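Local coordinates for KLLA0C04147p (Kluyveromyces lactis, PDB 5WVR), which probably binds and transfers sterols through its C-terminal oxysterol-binding-protein domain, the part described here, which holds a cholesterol molecule, at residues L17-F22 with E418-R423; S47-M52 with M60-S65; E198-Y203 with E403-T408; N274-A279 with V317-E322. All blocks are in the same frame, centred on the assembly; numbering follows the deposited sequence.

Contact 1 (L17-F22 with E418-R423); sequences LEEGSF and EYWKQR
Glu-19 lies against Trp-420 and Lys-421 where helix 7-18 ends in a Schellman motif, Gly-20 leaving the helix with positive phi. The turn leaving helix 7-18 rests on helix 419-424, with Phe-22 and Trp-420 reaching strand 128-133. The Glu-19 chain runs out extended beyond CG and crosses Lys-421 obliquely, its carboxyl carbon CD resting 3.6 Å from Lys-421 CG and its OE2 3.5 Å from Lys-421 CD. This is contact with the aliphatic part of the lysine: bends at chi3 and chi4 leave NZ 5.1 Å from Glu-19 OE2. The carboxylate instead makes a salt bridge through OE1 with Arg-139, whose guanidinium also forms a cation-pi contact with Trp-420. With an alanine at Glu-19, Arg-139 would probably lose this carboxylate mate and the Lys-421 methylenes their cover. Trp-420 turns its CG anti to the carbonyl carbon (chi1 -65°), which sends the indole along Ser-21, with CZ3 3.6 Å from Ser-21 O; Tyr-419 CD2 stands over one face of the indole. The carbonyls Glu-19 O and Trp-420 O come within 3.0 Å, two acceptors that cannot bond each other. Beside them one water ties the segments, 2.8 Å from Gly-20 O and 2.9 Å from Trp-420 O, with more acceptors in reach than it has protons; it also accepts at 3.3 Å from Arg-423 NH1, whose guanidinium makes a salt bridge with Glu-130 through NH2.

Contact 2 (S47-M52 with M60-S65); sequences SVLKSM and MTLPVS
Val-48, Leu-49 and Met-52 pack on Met-60, Leu-62 and Pro-63 where the chain doubles back after helix 45-49 through a type I beta turn from Leu-49 to Met-52. The region is consistent with the lid of related sterol-binding domains, and Leu-62 itself touches the bound cholesterol. The tight part centres on Leu-62 CD2: Val-48 CG1 meets it at 3.7 Å with the two side chains at about a right angle, while Leu-49 CD2 from the helix and Met-52 CE from the turn come in obliquely. Val-48 serves two neighbours because its methyls diverge, CG1 anti to the backbone N (chi1 178°) and CG2 touching Pro-63 CD at 3.8 Å. An alanine at Val-48 is likely to open a gap beside Leu-62 CD2 and leave the proline ring without its methyl neighbour. Deeper in, the Leu-49 and Met-60 side chains cross at about a right angle, Leu-49 CD2 3.8 Å from Met-60 SD, and both residues reach Phe-173 and Phe-178 on the adjoining strands. The solvent side is looser. Thr-61 is exposed and offers mainly its carbonyl, Thr-61 O lying 3.8 Å from Met-52 SD, and the proline sits at the border. The chi3 bend of Met-52 (-61°) swings CE toward Leu-62 CD2, while SD lies against Met-60 CG; the extended Met-60 chain carries its methyl on, CE ending 3.5 Å from Met-52 O.

Contact 3 (E198-Y203 with E403-T408); sequences EELYTY and EIHPVT
Leu-200 and Thr-202, on strand 199-211, face the turn that follows strand 400-404, the backbones standing well apart at 8.6 Å between the CA atoms of Leu-200 and Val-407, so that side chains alone bridge them. The contact attaches this turn to one of the antiparallel barrel strands of the oxysterol-binding domain. Leu-200 has the largest share of it, through one methyl. With CG anti to the backbone N (chi1 169°), the Leu-200 and Val-407 side chains run past each other in opposite directions, Leu-200 CD2 3.8 Å from Val-407 CG1; the same methyl lies 3.9 Å from His-405 CE1, oblique to that ring. Two residues on along the strand, Thr-202 CG2 meets Thr-408 CG2 at 3.9 Å. Both threonines present methyls to one another while their hydroxyls go to other partners, Thr-202 OG1 to His-231 and Thr-408 OG1 to Tyr-187. The imidazole is fixed within its own turn: Val-407 N donates to His-405 ND1 at 3.1 Å from 28° out of the ring plane, Thr-408 N adds a weak bond to the same nitrogen, and Pro-406 CD covers one ring face. The contact between the segments is thus carried by carbon atoms, with both threonine hydroxyls bonded at its margins; because ND1 accepts, the ring is probably neutral, with its proton on NE2.

Contact 4 (N274-A279 with V317-E322); sequences NESVSA and VWHVNE
Val-277 and Trp-318 form an antiparallel hydrogen-bonded pair, Ser-276 and His-319 the non-hydrogen-bonded pair beside it. Backbone bonds come first. Val-277 N donates to Trp-318 O at 3.0 Å, and Val-320 N to Glu-275 O at 2.8 Å. Val-277 O receives two N-H groups, Val-317 N at 3.1 Å in the carbonyl plane and a weaker bond from Trp-318 N; both residues face Val-277, a classic beta bulge. Ser-276 CA adds a CA-H...O contact to Trp-318 O. Among polar side chains, Glu-275 bends at chi2 (60°) to bring OE2 within 2.6 Å of His-319 NE2, the carboxylate nearly perpendicular to the ring, 81° between planes. His-319 ND1 gives an N-H in the ring plane to Val-320 O at 3.0 Å, fixing the rotation of the imidazole, and Glu-275 O stands over the ring centre. Apolar contact lies along the other face: the indole of Trp-318 runs beside the Glu-275 backbone, CZ3 3.5 Å from Glu-275 C, and Val-277 joins it against Ile-104 of helix 95-108, while Ala-279 CB touches Val-317 CG2. Such a bulged antiparallel ladder, closing on the outermost strand 314-319, belongs to the incomplete beta barrel of oxysterol-binding domains.

In the fold
From the N terminus, helix 7-18 opens the loop that contact 1 closes only near the chain's end, at helix 419-424; the other three contacts all nest inside it. Contact 2 closes first, a short local loop after helix 45-49, on the far side of the chain's centre from contact 1, their centres about 42 Å apart. Contact 3 then opens at strand 199-211 and closes beyond strand 400-404, and contact 4 nests within that loop, joining strands 276-281 and 314-319. Contacts 3 and 4 reach the same run of antiparallel strands, which thus gains a C-terminal attachment at 403-408 and its last strand, 314-319. No two contacts cross or touch.

Contact 1 (L17-F22 with E418-R423)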
loop_
_atom_site.group_PDB
_atom_site.type_symbol
_atom_site.label_atom_id
_atom_site.label_comp_id
_atom_site.label_asym_id
_atom_site.label_seq_id
_atom_site.Cartn_x
_atom_site.Cartn_y
_atom_site.Cartn_z
ATOM N N LEU A 17 -4.871 12.645 -18.445
ATOM C CA LEU A 17 -5.744 13.816 -18.520
ATOM C C LEU A 17 -6.977 13.541 -19.367
ATOM O O LEU A 17 -8.083 13.930 -18.987
ATOM C CB LEU A 17 -4.989 15.027 -19.061
ATOM C CG LEU A 17 -4.195 15.820 -18.027
ATOM C CD1 LEU A 17 -3.448 16.963 -18.726
ATOM C CD2 LEU A 17 -5.109 16.352 -16.919
ATOM N N GLU A 18 -6.817 12.870 -20.512
ATOM C CA GLU A 18 -7.985 12.597 -21.348
ATOM C C GLU A 18 -8.988 11.695 -20.645
ATOM O O GLU A 18 -10.192 11.789 -20.893
ATOM C CB GLU A 18 -7.580 11.943 -22.663
ATOM C CG GLU A 18 -6.526 12.665 -23.429
ATOM C CD GLU A 18 -6.192 11.962 -24.725
ATOM O OE1 GLU A 18 -5.469 12.565 -25.551
ATOM O OE2 GLU A 18 -6.666 10.814 -24.921
ATOM N N GLU A 19 -8.514 10.791 -19.808
ATOM C CA GLU A 19 -9.423 9.904 -19.118
ATOM C C GLU A 19 -10.090 10.567 -17.918
ATOM O O GLU A 19 -10.899 9.924 -17.252
ATOM C CB GLU A 19 -8.663 8.644 -18.715
ATOM C CG GLU A 19 -8.195 7.834 -19.931
ATOM C CD GLU A 19 -7.766 6.404 -19.568
ATOM O OE1 GLU A 19 -7.588 6.113 -18.354
ATOM O OE2 GLU A 19 -7.605 5.579 -20.502
ATOM N N GLY A 20 -9.801 11.835 -17.639
ATOM C CA GLY A 20 -10.457 12.526 -16.547
ATOM C C GLY A 20 -10.004 12.056 -15.183
ATOM O O GLY A 20 -10.797 12.068 -14.237
ATOM N N SER A 21 -8.728 11.670 -15.061
ATOM C CA SER A 21 -8.226 11.012 -13.860
ATOM C C SER A 21 -8.311 11.900 -12.629
ATOM O O SER A 21 -8.388 11.390 -11.506
ATOM C CB SER A 21 -6.781 10.581 -14.081
ATOM O OG SER A 21 -6.699 9.734 -15.206
ATOM N N PHE A 22 -8.301 13.215 -12.809
ATOM C CA PHE A 22 -8.298 14.143 -11.693
ATOM C C PHE A 22 -9.626 14.865 -11.486
ATOM O O PHE A 22 -9.742 15.635 -10.536
ATOM C CB PHE A 22 -7.155 15.133 -11.882
ATOM C CG PHE A 22 -5.848 14.448 -12.167
ATOM C CD1 PHE A 22 -5.216 13.709 -11.175
ATOM C CD2 PHE A 22 -5.291 14.473 -13.433
ATOM C CE1 PHE A 22 -4.025 13.044 -11.424
ATOM C CE2 PHE A 22 -4.105 13.802 -13.694
ATOM C CZ PHE A 22 -3.472 13.087 -12.682
ATOM N N GLU A 418 -10.861 0.328 -18.079
ATOM C CA GLU A 418 -12.153 0.939 -18.321
ATOM C C GLU A 418 -12.616 1.861 -17.209
ATOM O O GLU A 418 -13.456 2.724 -17.463
ATOM C CB GLU A 418 -13.215 -0.145 -18.557
ATOM C CG GLU A 418 -12.933 -0.975 -19.787
ATOM C CD GLU A 418 -12.472 -0.120 -20.961
ATOM O OE1 GLU A 418 -13.341 0.405 -21.692
ATOM O OE2 GLU A 418 -11.237 0.037 -21.144
ATOM N N TYR A 419 -12.086 1.724 -15.998
ATOM C CA TYR A 419 -12.688 2.410 -14.858
ATOM C C TYR A 419 -12.664 3.926 -15.042
ATOM O O TYR A 419 -13.675 4.602 -14.836
ATOM C CB TYR A 419 -11.983 2.020 -13.559
ATOM C CG TYR A 419 -12.506 2.775 -12.359
ATOM C CD1 TYR A 419 -13.704 2.410 -11.756
ATOM C CD2 TYR A 419 -11.816 3.863 -11.840
ATOM C CE1 TYR A 419 -14.208 3.117 -10.665
ATOM C CE2 TYR A 419 -12.294 4.566 -10.749
ATOM C CZ TYR A 419 -13.489 4.178 -10.160
ATOM O OH TYR A 419 -13.954 4.867 -9.070
ATOM N N TRP A 420 -11.511 4.487 -15.403
ATOM C CA TRP A 420 -11.395 5.938 -15.377
ATOM C C TRP A 420 -12.173 6.586 -16.520
ATOM O O TRP A 420 -12.688 7.698 -16.359
ATOM C CB TRP A 420 -9.918 6.350 -15.401
ATOM C CG TRP A 420 -9.170 5.925 -14.162
ATOM C CD1 TRP A 420 -8.343 4.821 -14.019
ATOM C CD2 TRP A 420 -9.193 6.575 -12.881
ATOM N NE1 TRP A 420 -7.866 4.763 -12.732
ATOM C CE2 TRP A 420 -8.353 5.834 -12.021
ATOM C CE3 TRP A 420 -9.832 7.718 -12.384
ATOM C CZ2 TRP A 420 -8.138 6.196 -10.697
ATOM C CZ3 TRP A 420 -9.612 8.082 -11.066
ATOM C CH2 TRP A 420 -8.775 7.312 -10.235
ATOM N N LYS A 421 -12.298 5.905 -17.662
ATOM C CA LYS A 421 -13.090 6.449 -18.760
ATOM C C LYS A 421 -14.586 6.298 -18.499
ATOM O O LYS A 421 -15.367 7.213 -18.795
ATOM C CB LYS A 421 -12.701 5.769 -20.076
ATOM C CG LYS A 421 -11.199 5.718 -20.295
ATOM C CD LYS A 421 -10.834 4.798 -21.437
ATOM C CE LYS A 421 -10.643 5.587 -22.729
ATOM N NZ LYS A 421 -11.869 6.321 -23.181
ATOM N N GLN A 422 -15.012 5.163 -17.938
ATOM C CA GLN A 422 -16.422 5.028 -17.602
ATOM C C GLN A 422 -16.827 6.040 -16.531
ATOM O O GLN A 422 -17.877 6.682 -16.645
ATOM C CB GLN A 422 -16.712 3.587 -17.190
ATOM C CG GLN A 422 -16.512 2.613 -18.345
ATOM C CD GLN A 422 -17.223 1.282 -18.139
ATOM O OE1 GLN A 422 -18.092 1.140 -17.267
ATOM N NE2 GLN A 422 -16.853 0.294 -18.951
ATOM N N ARG A 423 -15.977 6.225 -15.517
ATOM C CA ARG A 423 -16.185 7.271 -14.518
ATOM C C ARG A 423 -16.291 8.637 -15.173
ATOM O O ARG A 423 -17.197 9.407 -14.860
ATOM C CB ARG A 423 -15.037 7.257 -13.519
ATOM C CG ARG A 423 -14.978 8.351 -12.480
ATOM C CD ARG A 423 -13.541 8.295 -11.872
ATOM N NE ARG A 423 -13.404 8.988 -10.595
ATOM C CZ ARG A 423 -13.260 10.307 -10.461
ATOM N NH1 ARG A 423 -13.275 11.101 -11.518
ATOM N NH2 ARG A 423 -13.133 10.847 -9.254
HETATM O O HOH W 1 -12.579 9.903 -14.486
#

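Contact 2 (S47-M52 with M60-S65)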
loop_
_atom_site.group_PDB
_atom_site.type_symbol
_atom_site.label_atom_id
_atom_site.label_comp_id
_atom_site.label_asym_id
_atom_site.label_seq_id
_atom_site.Cartn_x
_atom_site.Cartn_y
_atom_site.Cartn_z
ATOM N N SER A 47 -6.131 -10.641 26.381
ATOM C CA SER A 47 -7.418 -11.068 26.925
ATOM C C SER A 47 -8.377 -11.496 25.816
ATOM O O SER A 47 -9.147 -12.449 25.984
ATOM C CB SER A 47 -8.024 -9.947 27.778
ATOM O OG SER A 47 -8.663 -8.949 26.990
ATOM N N VAL A 48 -8.326 -10.817 24.670
ATOM C CA VAL A 48 -9.135 -11.179 23.508
ATOM C C VAL A 48 -8.554 -12.394 22.792
ATOM O O VAL A 48 -9.283 -13.327 22.435
ATOM C CB VAL A 48 -9.247 -9.980 22.535
ATOM C CG1 VAL A 48 -10.030 -10.381 21.317
ATOM C CG2 VAL A 48 -9.881 -8.752 23.197
ATOM N N LEU A 49 -7.229 -12.397 22.556
ATOM C CA LEU A 49 -6.615 -13.340 21.625
ATOM C C LEU A 49 -6.372 -14.713 22.224
ATOM O O LEU A 49 -6.201 -15.672 21.465
ATOM C CB LEU A 49 -5.287 -12.789 21.086
ATOM C CG LEU A 49 -5.363 -11.617 20.090
ATOM C CD1 LEU A 49 -3.993 -11.278 19.449
ATOM C CD2 LEU A 49 -6.406 -11.867 19.010
ATOM N N LYS A 50 -6.355 -14.830 23.554
ATOM C CA LYS A 50 -6.067 -16.099 24.212
ATOM C C LYS A 50 -7.092 -17.179 23.883
ATOM O O LYS A 50 -6.776 -18.367 23.988
ATOM C CB LYS A 50 -6.013 -15.896 25.726
ATOM C CG LYS A 50 -7.333 -15.484 26.349
ATOM C CD LYS A 50 -7.177 -15.366 27.843
ATOM C CE LYS A 50 -8.371 -14.704 28.470
ATOM N NZ LYS A 50 -8.118 -14.508 29.917
ATOM N N SER A 51 -8.309 -16.797 23.511
ATOM C CA SER A 51 -9.347 -17.752 23.153
ATOM C C SER A 51 -9.376 -18.050 21.660
ATOM O O SER A 51 -10.214 -18.827 21.212
ATOM C CB SER A 51 -10.730 -17.243 23.629
ATOM O OG SER A 51 -11.033 -15.929 23.172
ATOM N N MET A 52 -8.479 -17.469 20.877
ATOM C CA MET A 52 -8.595 -17.532 19.425
ATOM C C MET A 52 -7.274 -17.954 18.799
ATOM O O MET A 52 -6.942 -17.560 17.676
ATOM C CB MET A 52 -9.097 -16.198 18.872
ATOM C CG MET A 52 -10.502 -15.871 19.400
ATOM S SD MET A 52 -11.258 -14.386 18.749
ATOM C CE MET A 52 -10.077 -13.186 19.299
ATOM N N MET A 60 -11.596 -13.998 13.124
ATOM C CA MET A 60 -11.746 -13.572 14.491
ATOM C C MET A 60 -12.706 -12.409 14.688
ATOM O O MET A 60 -12.734 -11.530 13.872
ATOM C CB MET A 60 -10.397 -13.041 14.958
ATOM C CG MET A 60 -9.362 -14.044 15.409
ATOM S SD MET A 60 -7.748 -13.327 15.745
ATOM C CE MET A 60 -6.640 -14.675 15.691
ATOM N N THR A 61 -13.465 -12.404 15.777
ATOM C CA THR A 61 -14.324 -11.298 16.183
ATOM C C THR A 61 -13.621 -10.525 17.292
ATOM O O THR A 61 -13.100 -11.129 18.237
ATOM C CB THR A 61 -15.684 -11.799 16.680
ATOM O OG1 THR A 61 -15.503 -13.026 17.398
ATOM C CG2 THR A 61 -16.655 -12.022 15.524
ATOM N N LEU A 62 -13.635 -9.199 17.193
ATOM C CA LEU A 62 -12.824 -8.377 18.080
ATOM C C LEU A 62 -13.592 -7.151 18.559
ATOM O O LEU A 62 -14.487 -6.658 17.863
ATOM C CB LEU A 62 -11.524 -7.910 17.379
ATOM C CG LEU A 62 -10.563 -8.911 16.710
ATOM C CD1 LEU A 62 -9.759 -8.260 15.600
ATOM C CD2 LEU A 62 -9.614 -9.511 17.705
ATOM N N PRO A 63 -13.236 -6.620 19.730
ATOM C CA PRO A 63 -13.820 -5.348 20.174
ATOM C C PRO A 63 -13.340 -4.186 19.318
ATOM O O PRO A 63 -12.311 -4.255 18.641
ATOM C CB PRO A 63 -13.324 -5.211 21.618
ATOM C CG PRO A 63 -12.038 -5.995 21.642
ATOM C CD PRO A 63 -12.279 -7.163 20.712
ATOM N N VAL A 64 -14.114 -3.096 19.365
ATOM C CA VAL A 64 -13.850 -1.949 18.496
ATOM C C VAL A 64 -12.496 -1.334 18.807
ATOM O O VAL A 64 -11.864 -0.720 17.937
ATOM C CB VAL A 64 -14.983 -0.910 18.619
ATOM C CG1 VAL A 64 -15.041 -0.334 20.021
ATOM C CG2 VAL A 64 -14.791 0.182 17.604
ATOM N N SER A 65 -12.015 -1.494 20.039
ATOM C CA SER A 65 -10.690 -0.990 20.378
ATOM C C SER A 65 -9.604 -1.564 19.477
ATOM O O SER A 65 -8.527 -0.964 19.352
ATOM C CB SER A 65 -10.387 -1.295 21.846
ATOM O OG SER A 65 -11.416 -0.761 22.671
#

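Contact 3 (E198-Y203 with E403-T408)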
loop_
_atom_site.group_PDB
_atom_site.type_symbol
_atom_site.label_atom_id
_atom_site.label_comp_id
_atom_site.label_asym_id
_atom_site.label_seq_id
_atom_site.Cartn_x
_atom_site.Cartn_y
_atom_site.Cartn_z
ATOM N N GLU A 198 11.735 2.349 -20.884
ATOM C CA GLU A 198 10.859 1.985 -19.775
ATOM C C GLU A 198 11.326 0.682 -19.139
ATOM O O GLU A 198 11.644 -0.279 -19.838
ATOM C CB GLU A 198 9.427 1.850 -20.290
ATOM C CG GLU A 198 8.408 1.397 -19.265
ATOM C CD GLU A 198 6.972 1.412 -19.812
ATOM O OE1 GLU A 198 6.290 2.458 -19.705
ATOM O OE2 GLU A 198 6.524 0.375 -20.354
ATOM N N GLU A 199 11.379 0.649 -17.810
ATOM C CA GLU A 199 11.991 -0.474 -17.113
ATOM C C GLU A 199 11.091 -0.987 -15.994
ATOM O O GLU A 199 10.399 -0.211 -15.327
ATOM C CB GLU A 199 13.333 -0.071 -16.541
ATOM C CG GLU A 199 13.222 1.100 -15.592
ATOM C CD GLU A 199 14.575 1.558 -15.109
ATOM O OE1 GLU A 199 14.637 2.495 -14.275
ATOM O OE2 GLU A 199 15.573 0.971 -15.575
ATOM N N LEU A 200 11.130 -2.306 -15.779
ATOM C CA LEU A 200 10.300 -2.981 -14.779
ATOM C C LEU A 200 11.129 -3.482 -13.600
ATOM O O LEU A 200 12.154 -4.148 -13.787
ATOM C CB LEU A 200 9.542 -4.160 -15.395
ATOM C CG LEU A 200 8.872 -5.059 -14.349
ATOM C CD1 LEU A 200 7.791 -4.285 -13.621
ATOM C CD2 LEU A 200 8.329 -6.344 -14.974
ATOM N N TYR A 201 10.668 -3.156 -12.392
ATOM C CA TYR A 201 11.146 -3.706 -11.130
ATOM C C TYR A 201 10.065 -4.576 -10.504
ATOM O O TYR A 201 8.886 -4.218 -10.513
ATOM C CB TYR A 201 11.494 -2.600 -10.139
ATOM C CG TYR A 201 12.524 -1.616 -10.620
ATOM C CD1 TYR A 201 12.149 -0.464 -11.322
ATOM C CD2 TYR A 201 13.872 -1.826 -10.364
ATOM C CE1 TYR A 201 13.092 0.459 -11.757
ATOM C CE2 TYR A 201 14.831 -0.921 -10.794
ATOM C CZ TYR A 201 14.442 0.222 -11.487
ATOM O OH TYR A 201 15.420 1.101 -11.896
ATOM N N THR A 202 10.460 -5.704 -9.938
ATOM C CA THR A 202 9.542 -6.498 -9.147
ATOM C C THR A 202 10.179 -6.841 -7.807
ATOM O O THR A 202 11.411 -6.925 -7.687
ATOM C CB THR A 202 9.104 -7.784 -9.889
ATOM O OG1 THR A 202 10.241 -8.592 -10.190
ATOM C CG2 THR A 202 8.397 -7.433 -11.176
ATOM N N TYR A 203 9.316 -7.017 -6.798
ATOM C CA TYR A 203 9.706 -7.392 -5.447
ATOM C C TYR A 203 8.467 -7.893 -4.727
ATOM O O TYR A 203 7.336 -7.739 -5.203
ATOM C CB TYR A 203 10.330 -6.223 -4.679
ATOM C CG TYR A 203 9.337 -5.120 -4.354
ATOM C CD1 TYR A 203 9.007 -4.157 -5.300
ATOM C CD2 TYR A 203 8.721 -5.052 -3.099
ATOM C CE1 TYR A 203 8.083 -3.161 -5.009
ATOM C CE2 TYR A 203 7.800 -4.055 -2.795
ATOM C CZ TYR A 203 7.494 -3.114 -3.759
ATOM O OH TYR A 203 6.601 -2.123 -3.481
ATOM N N GLU A 403 -4.380 -12.501 -15.615
ATOM C CA GLU A 403 -3.634 -12.830 -16.823
ATOM C C GLU A 403 -2.218 -13.232 -16.439
ATOM O O GLU A 403 -1.798 -13.100 -15.289
ATOM C CB GLU A 403 -3.578 -11.657 -17.809
ATOM C CG GLU A 403 -4.937 -11.114 -18.239
ATOM C CD GLU A 403 -5.667 -12.011 -19.232
ATOM O OE1 GLU A 403 -6.899 -11.853 -19.370
ATOM O OE2 GLU A 403 -5.017 -12.857 -19.890
ATOM N N ILE A 404 -1.467 -13.717 -17.417
ATOM C CA ILE A 404 -0.078 -14.119 -17.210
ATOM C C ILE A 404 0.826 -12.976 -17.653
ATOM O O ILE A 404 0.745 -12.528 -18.800
ATOM C CB ILE A 404 0.251 -15.418 -17.961
ATOM C CG1 ILE A 404 -0.343 -16.621 -17.208
ATOM C CG2 ILE A 404 1.756 -15.570 -18.104
ATOM C CD1 ILE A 404 -1.816 -16.937 -17.528
ATOM N N HIS A 405 1.679 -12.487 -16.751
ATOM C CA HIS A 405 2.505 -11.334 -17.090
ATOM C C HIS A 405 3.614 -11.747 -18.067
ATOM O O HIS A 405 4.225 -12.802 -17.896
ATOM C CB HIS A 405 3.116 -10.699 -15.835
ATOM C CG HIS A 405 3.674 -9.326 -16.076
ATOM N ND1 HIS A 405 4.943 -9.113 -16.583
ATOM C CD2 HIS A 405 3.121 -8.100 -15.922
ATOM C CE1 HIS A 405 5.150 -7.814 -16.714
ATOM N NE2 HIS A 405 4.060 -7.177 -16.319
ATOM N N PRO A 406 3.886 -10.941 -19.104
ATOM C CA PRO A 406 4.847 -11.379 -20.125
ATOM C C PRO A 406 6.284 -11.395 -19.642
ATOM O O PRO A 406 7.056 -12.246 -20.085
ATOM C CB PRO A 406 4.645 -10.366 -21.262
ATOM C CG PRO A 406 4.065 -9.148 -20.606
ATOM C CD PRO A 406 3.205 -9.685 -19.486
ATOM N N VAL A 407 6.676 -10.491 -18.753
ATOM C CA VAL A 407 8.058 -10.475 -18.295
ATOM C C VAL A 407 8.280 -11.514 -17.205
ATOM O O VAL A 407 9.206 -12.320 -17.294
ATOM C CB VAL A 407 8.453 -9.068 -17.815
ATOM C CG1 VAL A 407 9.831 -9.119 -17.176
ATOM C CG2 VAL A 407 8.428 -8.080 -18.972
ATOM N N THR A 408 7.438 -11.516 -16.156
ATOM C CA THR A 408 7.650 -12.422 -15.028
ATOM C C THR A 408 7.064 -13.808 -15.240
ATOM O O THR A 408 7.421 -14.732 -14.498
ATOM C CB THR A 408 7.042 -11.857 -13.747
ATOM O OG1 THR A 408 5.615 -11.906 -13.842
ATOM C CG2 THR A 408 7.484 -10.418 -13.540
#

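Contact 4 (N274-A279 with V317-E322)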
loop_
_atom_site.group_PDB
_atom_site.type_symbol
_atom_site.label_atom_id
_atom_site.label_comp_id
_atom_site.label_asym_id
_atom_site.label_seq_id
_atom_site.Cartn_x
_atom_site.Cartn_y
_atom_site.Cartn_z
ATOM N N ASN A 274 11.071 3.477 10.879
ATOM C CA ASN A 274 10.144 4.402 11.510
ATOM C C ASN A 274 10.677 5.824 11.561
ATOM O O ASN A 274 10.052 6.679 12.192
ATOM C CB ASN A 274 9.803 3.939 12.937
ATOM C CG ASN A 274 10.985 4.010 13.866
ATOM O OD1 ASN A 274 12.117 3.744 13.464
ATOM N ND2 ASN A 274 10.737 4.382 15.114
ATOM N N GLU A 275 11.814 6.105 10.924
ATOM C CA GLU A 275 12.419 7.422 11.088
ATOM C C GLU A 275 13.071 7.961 9.821
ATOM O O GLU A 275 12.568 8.918 9.222
ATOM C CB GLU A 275 13.438 7.383 12.231
ATOM C CG GLU A 275 14.250 8.676 12.399
ATOM C CD GLU A 275 13.407 9.932 12.700
ATOM O OE1 GLU A 275 12.187 9.799 12.986
ATOM O OE2 GLU A 275 13.978 11.061 12.652
ATOM N N SER A 276 14.212 7.403 9.420
ATOM C CA SER A 276 14.915 7.942 8.260
ATOM C C SER A 276 15.858 6.890 7.697
ATOM O O SER A 276 16.306 5.992 8.410
ATOM C CB SER A 276 15.699 9.220 8.601
ATOM O OG SER A 276 16.764 8.924 9.490
ATOM N N VAL A 277 16.138 7.002 6.407
ATOM C CA VAL A 277 17.118 6.144 5.756
ATOM C C VAL A 277 18.124 7.033 5.039
ATOM O O VAL A 277 17.740 8.031 4.417
ATOM C CB VAL A 277 16.465 5.139 4.776
ATOM C CG1 VAL A 277 17.512 4.562 3.825
ATOM C CG2 VAL A 277 15.801 4.014 5.552
ATOM N N SER A 278 19.408 6.671 5.145
ATOM C CA SER A 278 20.524 7.322 4.468
ATOM C C SER A 278 21.239 6.321 3.571
ATOM O O SER A 278 21.101 5.105 3.741
ATOM C CB SER A 278 21.530 7.881 5.478
ATOM O OG SER A 278 20.961 8.964 6.187
ATOM N N ALA A 279 22.055 6.841 2.647
ATOM C CA ALA A 279 22.724 6.008 1.652
ATOM C C ALA A 279 24.112 6.565 1.305
ATOM O O ALA A 279 24.444 7.731 1.571
ATOM C CB ALA A 279 21.873 5.880 0.384
ATOM N N VAL A 317 17.998 10.238 2.262
ATOM C CA VAL A 317 17.147 9.901 1.129
ATOM C C VAL A 317 15.678 10.013 1.536
ATOM O O VAL A 317 14.826 10.390 0.726
ATOM C CB VAL A 317 17.474 8.496 0.594
ATOM C CG1 VAL A 317 16.465 8.089 -0.474
ATOM C CG2 VAL A 317 18.866 8.473 0.018
ATOM N N TRP A 318 15.369 9.700 2.795
ATOM C CA TRP A 318 13.986 9.649 3.250
ATOM C C TRP A 318 13.927 9.959 4.737
ATOM O O TRP A 318 14.729 9.440 5.518
ATOM C CB TRP A 318 13.353 8.272 2.984
ATOM C CG TRP A 318 12.009 8.090 3.638
ATOM C CD1 TRP A 318 10.798 8.530 3.172
ATOM C CD2 TRP A 318 11.742 7.427 4.877
ATOM N NE1 TRP A 318 9.796 8.169 4.040
ATOM C CE2 TRP A 318 10.346 7.497 5.098
ATOM C CE3 TRP A 318 12.543 6.772 5.817
ATOM C CZ2 TRP A 318 9.743 6.957 6.225
ATOM C CZ3 TRP A 318 11.942 6.233 6.936
ATOM C CH2 TRP A 318 10.547 6.335 7.135
ATOM N N HIS A 319 12.963 10.798 5.116
ATOM C CA HIS A 319 12.603 11.021 6.509
ATOM C C HIS A 319 11.086 10.908 6.655
ATOM O O HIS A 319 10.337 11.232 5.734
ATOM C CB HIS A 319 13.093 12.399 6.993
ATOM C CG HIS A 319 13.160 12.522 8.483
ATOM N ND1 HIS A 319 12.035 12.577 9.280
ATOM C CD2 HIS A 319 14.220 12.588 9.325
ATOM C CE1 HIS A 319 12.397 12.676 10.546
ATOM N NE2 HIS A 319 13.718 12.688 10.601
ATOM N N VAL A 320 10.625 10.444 7.820
ATOM C CA VAL A 320 9.183 10.279 8.032
ATOM C C VAL A 320 8.525 11.644 8.191
ATOM O O VAL A 320 9.096 12.562 8.787
ATOM C CB VAL A 320 8.896 9.371 9.249
ATOM C CG1 VAL A 320 9.365 9.992 10.559
ATOM C CG2 VAL A 320 7.403 9.027 9.330
ATOM N N ASN A 321 7.320 11.788 7.637
ATOM C CA ASN A 321 6.515 12.982 7.852
ATOM C C ASN A 321 6.208 13.150 9.335
ATOM O O ASN A 321 6.178 12.191 10.108
ATOM C CB ASN A 321 5.203 12.899 7.067
ATOM C CG ASN A 321 5.404 13.067 5.559
ATOM O OD1 ASN A 321 6.128 13.955 5.121
ATOM N ND2 ASN A 321 4.768 12.205 4.763
ATOM N N GLU A 322 5.985 14.393 9.736
ATOM C CA GLU A 322 5.514 14.636 11.090
ATOM C C GLU A 322 4.126 14.031 11.256
ATOM O O GLU A 322 3.315 13.983 10.323
ATOM C CB GLU A 322 5.484 16.132 11.404
ATOM C CG GLU A 322 4.300 16.838 10.807
ATOM C CD GLU A 322 4.430 18.339 10.862
ATOM O OE1 GLU A 322 3.676 19.014 10.121
ATOM O OE2 GLU A 322 5.290 18.835 11.632
#